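Local coordinates for VP4 protein (Tellina virus 1, PDB 3P06), which probably serves as the serine protease that cuts the viral polyprotein into its products, here trapped as an acyl-enzyme joined to its own C-terminus, at residues L136-K141 with L153-D158; F100-A105 with M122-V127. One frame throughout, in Å; residues are numbered along the deposited sequence.

Contact 1. Residues L136-K141 with L153-D158; sequences LLAVQK and LAANSD. With SO4 (sulfate ion), chain B.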
ATOM      1  N   LEU A 136     -14.815  -0.051   2.554  1.00 27.99           N
ATOM      2  CA  LEU A 136     -15.373   0.200   3.887  1.00 28.46           C
ATOM      3  C   LEU A 136     -14.827   1.500   4.529  1.00 27.33           C
ATOM      4  O   LEU A 136     -15.588   2.252   5.111  1.00 28.53           O
ATOM      5  CB  LEU A 136     -15.116  -0.990   4.821  1.00 27.42           C
ATOM      6  CG  LEU A 136     -16.088  -2.180   4.606  1.00 33.16           C
ATOM      7  CD1 LEU A 136     -15.590  -3.428   5.323  1.00 29.85           C
ATOM      8  CD2 LEU A 136     -17.512  -1.839   5.079  1.00 34.57           C
ATOM      9  N   LEU A 137     -13.510   1.730   4.419  1.00 23.94           N
ATOM     10  CA  LEU A 137     -12.850   2.685   5.297  1.00 24.26           C
ATOM     11  C   LEU A 137     -12.224   3.830   4.561  1.00 22.93           C
ATOM     12  O   LEU A 137     -11.334   4.455   5.102  1.00 22.96           O
ATOM     13  CB  LEU A 137     -11.768   1.979   6.136  1.00 22.83           C
ATOM     14  CG  LEU A 137     -12.342   0.948   7.122  1.00 26.54           C
ATOM     15  CD1 LEU A 137     -11.221   0.035   7.590  1.00 26.71           C
ATOM     16  CD2 LEU A 137     -12.979   1.748   8.269  1.00 24.71           C
ATOM     17  N   ALA A 138     -12.647   4.107   3.325  1.00 23.69           N
ATOM     18  CA  ALA A 138     -12.013   5.231   2.573  1.00 22.41           C
ATOM     19  C   ALA A 138     -12.158   6.586   3.295  1.00 22.49           C
ATOM     20  O   ALA A 138     -11.238   7.405   3.308  1.00 19.85           O
ATOM     21  CB  ALA A 138     -12.576   5.336   1.183  1.00 22.22           C
ATOM     22  N   VAL A 139     -13.332   6.831   3.866  1.00 22.30           N
ATOM     23  CA  VAL A 139     -13.556   8.091   4.516  1.00 23.17           C
ATOM     24  C   VAL A 139     -12.581   8.312   5.704  1.00 21.26           C
ATOM     25  O   VAL A 139     -11.946   9.327   5.739  1.00 20.15           O
ATOM     26  CB  VAL A 139     -15.013   8.228   4.946  1.00 25.54           C
ATOM     27  CG1 VAL A 139     -15.171   9.350   5.974  1.00 26.81           C
ATOM     28  CG2 VAL A 139     -15.813   8.533   3.683  1.00 29.28           C
ATOM     29  N   GLN A 140     -12.429   7.322   6.579  1.00 19.89           N
ATOM     30  CA  GLN A 140     -11.444   7.341   7.665  1.00 21.41           C
ATOM     31  C   GLN A 140      -9.982   7.451   7.170  1.00 20.00           C
ATOM     32  O   GLN A 140      -9.177   8.123   7.834  1.00 20.10           O
ATOM     33  CB  GLN A 140     -11.572   6.119   8.564  1.00 21.34           C
ATOM     34  CG  GLN A 140     -12.903   5.992   9.218  1.00 32.34           C
ATOM     35  CD  GLN A 140     -12.913   6.630  10.579  1.00 42.83           C
ATOM     36  OE1 GLN A 140     -12.285   7.684  10.810  1.00 46.51           O
ATOM     37  NE2 GLN A 140     -13.648   6.000  11.514  1.00 51.84           N
ATOM     38  N   LYS A 141      -9.666   6.826   6.020  1.00 17.53           N
ATOM     39  CA  LYS A 141      -8.302   6.924   5.433  1.00 17.60           C
ATOM     40  C   LYS A 141      -8.075   8.305   4.838  1.00 16.85           C
ATOM     41  O   LYS A 141      -6.962   8.850   4.895  1.00 17.56           O
ATOM     42  CB  LYS A 141      -7.974   5.759   4.479  1.00 14.44           C
ATOM     43  CG  LYS A 141      -7.909   4.446   5.289  1.00 16.79           C
ATOM     44  CD  LYS A 141      -8.179   3.205   4.468  1.00 17.48           C
ATOM     45  CE  LYS A 141      -7.654   1.994   5.271  1.00 18.28           C
ATOM     46  NZ  LYS A 141      -7.919   0.943   4.280  1.00 26.95           N
ATOM     47  N   LEU A 153      -6.547  10.140  -2.889  1.00 19.05           N
ATOM     48  CA  LEU A 153      -6.716   8.727  -2.600  1.00 18.32           C
ATOM     49  C   LEU A 153      -7.665   8.151  -3.647  1.00 18.73           C
ATOM     50  O   LEU A 153      -8.695   8.759  -3.898  1.00 19.26           O
ATOM     51  CB  LEU A 153      -7.365   8.596  -1.245  1.00 18.26           C
ATOM     52  CG  LEU A 153      -7.732   7.139  -0.861  1.00 20.01           C
ATOM     53  CD1 LEU A 153      -6.509   6.212  -0.674  1.00 14.29           C
ATOM     54  CD2 LEU A 153      -8.601   7.068   0.406  1.00 19.15           C
ATOM     55  N   ALA A 154      -7.320   6.991  -4.221  1.00 17.10           N
ATOM     56  CA  ALA A 154      -8.194   6.258  -5.125  1.00 17.17           C
ATOM     57  C   ALA A 154      -8.761   5.094  -4.362  1.00 16.46           C
ATOM     58  O   ALA A 154      -8.041   4.449  -3.580  1.00 15.69           O
ATOM     59  CB  ALA A 154      -7.448   5.743  -6.339  1.00 17.76           C
ATOM     60  N   ALA A 155     -10.051   4.815  -4.577  1.00 15.42           N
ATOM     61  CA  ALA A 155     -10.726   3.702  -3.842  1.00 16.96           C
ATOM     62  C   ALA A 155     -12.021   3.448  -4.565  1.00 18.99           C
ATOM     63  O   ALA A 155     -12.446   4.293  -5.355  1.00 19.86           O
ATOM     64  CB  ALA A 155     -11.072   4.085  -2.328  1.00 14.87           C
ATOM     65  N   ASN A 156     -12.681   2.323  -4.250  1.00 21.08           N
ATOM     66  CA  ASN A 156     -14.003   2.073  -4.794  1.00 23.03           C
ATOM     67  C   ASN A 156     -15.033   2.781  -3.895  1.00 24.55           C
ATOM     68  O   ASN A 156     -15.765   2.148  -3.138  1.00 25.25           O
ATOM     69  CB  ASN A 156     -14.255   0.574  -4.873  1.00 24.34           C
ATOM     70  CG  ASN A 156     -15.593   0.243  -5.555  1.00 28.19           C
ATOM     71  OD1 ASN A 156     -16.379   1.157  -5.880  1.00 28.21           O
ATOM     72  ND2 ASN A 156     -15.831  -1.039  -5.797  1.00 24.11           N
ATOM     73  N   SER A 157     -15.061   4.098  -3.976  1.00 23.98           N
ATOM     74  CA  SER A 157     -15.868   4.895  -3.118  1.00 25.87           C
ATOM     75  C   SER A 157     -16.027   6.277  -3.728  1.00 27.35           C
ATOM     76  O   SER A 157     -15.091   6.863  -4.267  1.00 25.74           O
ATOM     77  CB  SER A 157     -15.227   5.051  -1.745  1.00 24.42           C
ATOM     78  OG  SER A 157     -15.656   6.255  -1.119  1.00 25.54           O
ATOM     79  N   ASP A 158     -17.211   6.847  -3.591  1.00 29.15           N
ATOM     80  CA  ASP A 158     -17.388   8.115  -4.249  1.00 30.87           C
ATOM     81  C   ASP A 158     -16.849   9.233  -3.313  1.00 30.01           C
ATOM     82  O   ASP A 158     -16.910  10.369  -3.662  1.00 29.77           O
ATOM     83  CB  ASP A 158     -18.809   8.292  -4.853  1.00 33.49           C
ATOM     84  CG  ASP A 158     -19.863   8.087  -3.841  1.00 37.29           C
ATOM     85  OD1 ASP A 158     -19.483   8.222  -2.655  1.00 41.45           O
ATOM     86  OD2 ASP A 158     -21.026   7.793  -4.169  1.00 39.86           O
TER
HETATM   87  S   SO4 B 100     -10.789  -0.096   2.543  1.00 31.49           S
HETATM   88  O1  SO4 B 100     -10.344  -0.419   1.210  1.00 34.57           O
HETATM   89  O2  SO4 B 100     -10.953   1.355   2.614  1.00 31.23           O
HETATM   90  O3  SO4 B 100     -12.060  -0.760   2.737  1.00 35.42           O
HETATM   91  O4  SO4 B 100      -9.950  -0.554   3.622  1.00 28.60           O
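Ala138, the first residue of its helix, turns its methyl group onto strand 153-155 and the bend that follows. CB of Ala138 meets CB of Ala155 at 4.0 Å, methyl to methyl, and touches Ser157 beside it, where the serine hydroxyl is held by the backbone N of Arg159. Leu153 closes the other end. Its CG stands anti to the backbone N (chi1 174°), which carries the isobutyl group out over the first turn of the helix; CD2 rests 3.9 Å from the carbonyl O of Ala138 and 4.3 Å from CB of Lys141. Only these few van der Waals contacts join the two segments directly.

Lys141 starts toward the strand, with CG anti to its carbonyl carbon (chi1 -66°), but the rest of the chain is extended and leads the amine away, along the flank of the helix start. There NZ of Lys141 donates to O4 of a sulfate ion at 2.6 Å, and also bonds to the hydroxyl of Thr124. The sulfate, probably taken up from the crystallisation liquor, is gripped by backbone too: N of Leu136 reaches its O3 at 2.9 Å with a nearly straight bond (165°), and N of Leu137 reaches its O2 at 3.2 Å. Leu137 is the N-cap residue, so the anion lies by the start of a helix, whose dipole would be expected to help hold it.

In the fold, helix 138-149 leads into strand 153-155, the middle strand of a three-stranded parallel sheet between 122-123 and 161-162. Leu153 also packs on Gln142 and Ala146 further along this helix, and Pro13 of strand 9-18 touches both Leu153 and Lys141.

Contact 2. Residues F100-A105 with M122-V127; sequences FNSWEA and MVTGAV. With SO4 (sulfate ion), chain B.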
ATOM      1  N   PHE A 100      -4.959  -7.619   7.140  1.00 24.79           N
ATOM      2  CA  PHE A 100      -6.099  -7.486   6.217  1.00 23.93           C
ATOM      3  C   PHE A 100      -5.647  -7.313   4.770  1.00 22.69           C
ATOM      4  O   PHE A 100      -4.490  -7.569   4.462  1.00 22.78           O
ATOM      5  CB  PHE A 100      -7.049  -6.399   6.705  1.00 27.65           C
ATOM      6  CG  PHE A 100      -7.225  -6.372   8.240  1.00 33.89           C
ATOM      7  CD1 PHE A 100      -7.023  -7.522   9.021  1.00 44.07           C
ATOM      8  CD2 PHE A 100      -7.578  -5.207   8.882  1.00 40.72           C
ATOM      9  CE1 PHE A 100      -7.167  -7.490  10.460  1.00 50.33           C
ATOM     10  CE2 PHE A 100      -7.744  -5.149  10.280  1.00 44.97           C
ATOM     11  CZ  PHE A 100      -7.529  -6.293  11.082  1.00 47.54           C
ATOM     12  N   ASN A 101      -6.529  -6.903   3.873  1.00 20.87           N
ATOM     13  CA  ASN A 101      -6.259  -7.112   2.471  1.00 21.45           C
ATOM     14  C   ASN A 101      -6.441  -5.840   1.643  1.00 21.20           C
ATOM     15  O   ASN A 101      -6.412  -5.877   0.407  1.00 21.37           O
ATOM     16  CB  ASN A 101      -7.130  -8.279   1.934  1.00 21.19           C
ATOM     17  CG  ASN A 101      -6.550  -9.639   2.300  1.00 23.46           C
ATOM     18  OD1 ASN A 101      -6.643 -10.038   3.452  1.00 24.58           O
ATOM     19  ND2 ASN A 101      -5.897 -10.356   1.322  1.00 21.51           N
ATOM     20  N   SER A 102      -6.610  -4.712   2.325  1.00 20.28           N
ATOM     21  CA  SER A 102      -6.769  -3.441   1.637  1.00 21.08           C
ATOM     22  C   SER A 102      -5.489  -2.872   0.909  1.00 18.33           C
ATOM     23  O   SER A 102      -5.559  -1.821   0.268  1.00 18.49           O
ATOM     24  CB  SER A 102      -7.297  -2.441   2.647  1.00 20.91           C
ATOM     25  OG  SER A 102      -6.189  -2.091   3.521  1.00 27.51           O
ATOM     26  N   TRP A 103      -4.354  -3.575   0.999  1.00 17.68           N
ATOM     27  CA  TRP A 103      -3.077  -3.269   0.301  1.00 16.66           C
ATOM     28  C   TRP A 103      -3.110  -3.859  -1.128  1.00 17.29           C
ATOM     29  O   TRP A 103      -2.249  -3.561  -1.957  1.00 15.42           O
ATOM     30  CB  TRP A 103      -1.880  -3.898   1.061  1.00 16.71           C
ATOM     31  CG  TRP A 103      -2.091  -5.375   1.330  1.00 17.52           C
ATOM     32  CD1 TRP A 103      -2.636  -5.946   2.454  1.00 20.21           C
ATOM     33  CD2 TRP A 103      -1.779  -6.445   0.445  1.00 16.09           C
ATOM     34  NE1 TRP A 103      -2.669  -7.298   2.317  1.00 17.59           N
ATOM     35  CE2 TRP A 103      -2.173  -7.633   1.077  1.00 20.11           C
ATOM     36  CE3 TRP A 103      -1.203  -6.508  -0.855  1.00 16.89           C
ATOM     37  CZ2 TRP A 103      -2.003  -8.923   0.467  1.00 20.21           C
ATOM     38  CZ3 TRP A 103      -1.033  -7.787  -1.473  1.00 17.53           C
ATOM     39  CH2 TRP A 103      -1.475  -8.970  -0.825  1.00 18.56           C
ATOM     40  N   GLU A 104      -4.109  -4.690  -1.424  1.00 17.21           N
ATOM     41  CA  GLU A 104      -4.081  -5.442  -2.713  1.00 18.65           C
ATOM     42  C   GLU A 104      -4.239  -4.581  -3.953  1.00 19.08           C
ATOM     43  O   GLU A 104      -3.631  -4.891  -4.971  1.00 21.50           O
ATOM     44  CB  GLU A 104      -5.172  -6.530  -2.738  1.00 19.14           C
ATOM     45  CG  GLU A 104      -4.968  -7.568  -1.645  1.00 19.63           C
ATOM     46  CD  GLU A 104      -6.039  -8.686  -1.687  1.00 26.29           C
ATOM     47  OE1 GLU A 104      -7.196  -8.399  -2.126  1.00 21.39           O
ATOM     48  OE2 GLU A 104      -5.717  -9.856  -1.276  1.00 24.49           O
ATOM     49  N   ALA A 105      -5.130  -3.584  -3.932  1.00 16.94           N
ATOM     50  CA  ALA A 105      -5.254  -2.695  -5.088  1.00 17.39           C
ATOM     51  C   ALA A 105      -3.909  -1.977  -5.378  1.00 17.73           C
ATOM     52  O   ALA A 105      -3.506  -1.922  -6.526  1.00 20.61           O
ATOM     53  CB  ALA A 105      -6.389  -1.680  -4.918  1.00 15.49           C
HETATM   54  N   MSE A 122      -2.575   7.822  -3.465  1.00 17.99           N
HETATM   55  CA  MSE A 122      -2.572   6.643  -2.607  1.00 16.00           C
HETATM   56  C   MSE A 122      -3.715   5.773  -3.084  1.00 16.43           C
HETATM   57  O   MSE A 122      -4.711   6.285  -3.657  1.00 16.20           O
HETATM   58  CB  MSE A 122      -2.816   7.041  -1.152  1.00 14.66           C
HETATM   59  CG  MSE A 122      -1.690   7.949  -0.614  1.00 16.09           C
HETATM   60 SE   MSE A 122      -2.027   8.183   1.338  1.00 24.15          SE
HETATM   61  CE  MSE A 122      -1.016   6.596   1.835  1.00 12.02           C
ATOM     62  N   VAL A 123      -3.607   4.476  -2.840  1.00 15.68           N
ATOM     63  CA  VAL A 123      -4.663   3.599  -3.328  1.00 17.58           C
ATOM     64  C   VAL A 123      -5.128   2.636  -2.226  1.00 16.28           C
ATOM     65  O   VAL A 123      -4.304   2.092  -1.525  1.00 16.35           O
ATOM     66  CB  VAL A 123      -4.129   2.836  -4.579  1.00 19.53           C
ATOM     67  CG1 VAL A 123      -5.098   1.720  -4.995  1.00 20.98           C
ATOM     68  CG2 VAL A 123      -3.852   3.848  -5.780  1.00 20.07           C
ATOM     69  N   THR A 124      -6.420   2.419  -2.048  1.00 16.78           N
ATOM     70  CA  THR A 124      -6.861   1.432  -1.036  1.00 17.45           C
ATOM     71  C   THR A 124      -7.922   0.516  -1.645  1.00 18.24           C
ATOM     72  O   THR A 124      -8.803   0.985  -2.396  1.00 17.49           O
ATOM     73  CB  THR A 124      -7.421   2.134   0.313  1.00 17.76           C
ATOM     74  OG1 THR A 124      -7.623   1.163   1.364  1.00 22.98           O
ATOM     75  CG2 THR A 124      -8.750   2.801   0.084  1.00 18.34           C
ATOM     76  N   GLY A 125      -7.903  -0.757  -1.240  1.00 19.22           N
ATOM     77  CA  GLY A 125      -8.998  -1.668  -1.511  1.00 18.71           C
ATOM     78  C   GLY A 125      -8.506  -3.096  -1.702  1.00 21.08           C
ATOM     79  O   GLY A 125      -7.347  -3.317  -2.043  1.00 20.13           O
ATOM     80  N   ALA A 126      -9.399  -4.053  -1.484  1.00 21.22           N
ATOM     81  CA  ALA A 126      -9.132  -5.449  -1.663  1.00 23.92           C
ATOM     82  C   ALA A 126      -9.488  -5.758  -3.117  1.00 25.00           C
ATOM     83  O   ALA A 126     -10.239  -5.013  -3.740  1.00 25.27           O
ATOM     84  CB  ALA A 126      -9.998  -6.273  -0.700  1.00 24.19           C
ATOM     85  N   VAL A 127      -8.950  -6.836  -3.662  1.00 27.32           N
ATOM     86  CA  VAL A 127      -9.186  -7.162  -5.080  1.00 29.97           C
ATOM     87  C   VAL A 127      -9.761  -8.538  -5.154  1.00 33.32           C
ATOM     88  O   VAL A 127      -9.286  -9.449  -4.472  1.00 34.71           O
ATOM     89  CB  VAL A 127      -7.889  -7.042  -5.966  1.00 30.55           C
ATOM     90  CG1 VAL A 127      -8.129  -7.487  -7.474  1.00 30.95           C
ATOM     91  CG2 VAL A 127      -7.308  -5.602  -5.891  1.00 25.74           C
TER
HETATM   92  S   SO4 B 100     -10.789  -0.096   2.543  1.00 31.49           S
HETATM   93  O1  SO4 B 100     -10.344  -0.419   1.210  1.00 34.57           O
HETATM   94  O2  SO4 B 100     -10.953   1.355   2.614  1.00 31.23           O
HETATM   95  O3  SO4 B 100     -12.060  -0.760   2.737  1.00 35.42           O
HETATM   96  O4  SO4 B 100      -9.950  -0.554   3.622  1.00 28.60           O
HETATM   97  O   HOH W   1      -4.140  -0.773  -1.824  1.00 12.88           O
HETATM   98  O   HOH W   2      -5.380   0.670   2.604  1.00 17.41           O
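Glu104 leaves the backbone with CG anti to its carbonyl carbon (chi1 -62°) and stays extended beyond it, which lays its carboxylate against Val127. N of Val127 donates to OE1 of Glu104 at 2.8 Å and 174°, nearly along the C-O axis. OE2 of the same carboxylate is met from above its plane by ND2 of Asn101. Glu66 brings a second carboxylate close, so one of the two acids may well be protonated.

Backbone bonds tie the middle together: N of Gly125 donates to O of Ser102 at 3.0 Å, and O of Gly125 accepts from N of Ala105 at 2.9 Å. One water bridges the carbonyls of Ser102 and Val123. Beneath, CB of Ala105 packs on CG1 of Val123 at 3.6 Å, and helix 166-173 covers them through Leu169.

Thr124 sets OG1 anti to its backbone N (chi1 -170°), on the side of Ser102, where Lys141 binds it. Ser102, on a type I turn leading into helix 104-111, is linked through OG to the carbonyl carbon of Ala194. That ester is the acyl-enzyme of an intramolecular cleavage, and the site is consistent with the serine/lysine dyad of birnavirus VP4 proteases.

Along the chain the contacts come in series: contact 2 closes at Val127 before contact 1 opens at Leu136. Their centres lie 10 Å apart, and they share the parallel sheet in which strands 122-123 and 153-155 are neighbours, joined by N of Ala154 to O of Met122 at 2.8 Å, probably a hydrogen bond. Between these strands the chain passes through helix 138-149, making a beta-alpha-beta crossover. The two predicted catalytic residues come from different contacts, and NZ of Lys141 stands 3.6 Å from OG of Ser102. The catalytic site thus lies where the contacts meet, with the C-terminal Ala194 esterified to Ser102; one sulfate also touches both.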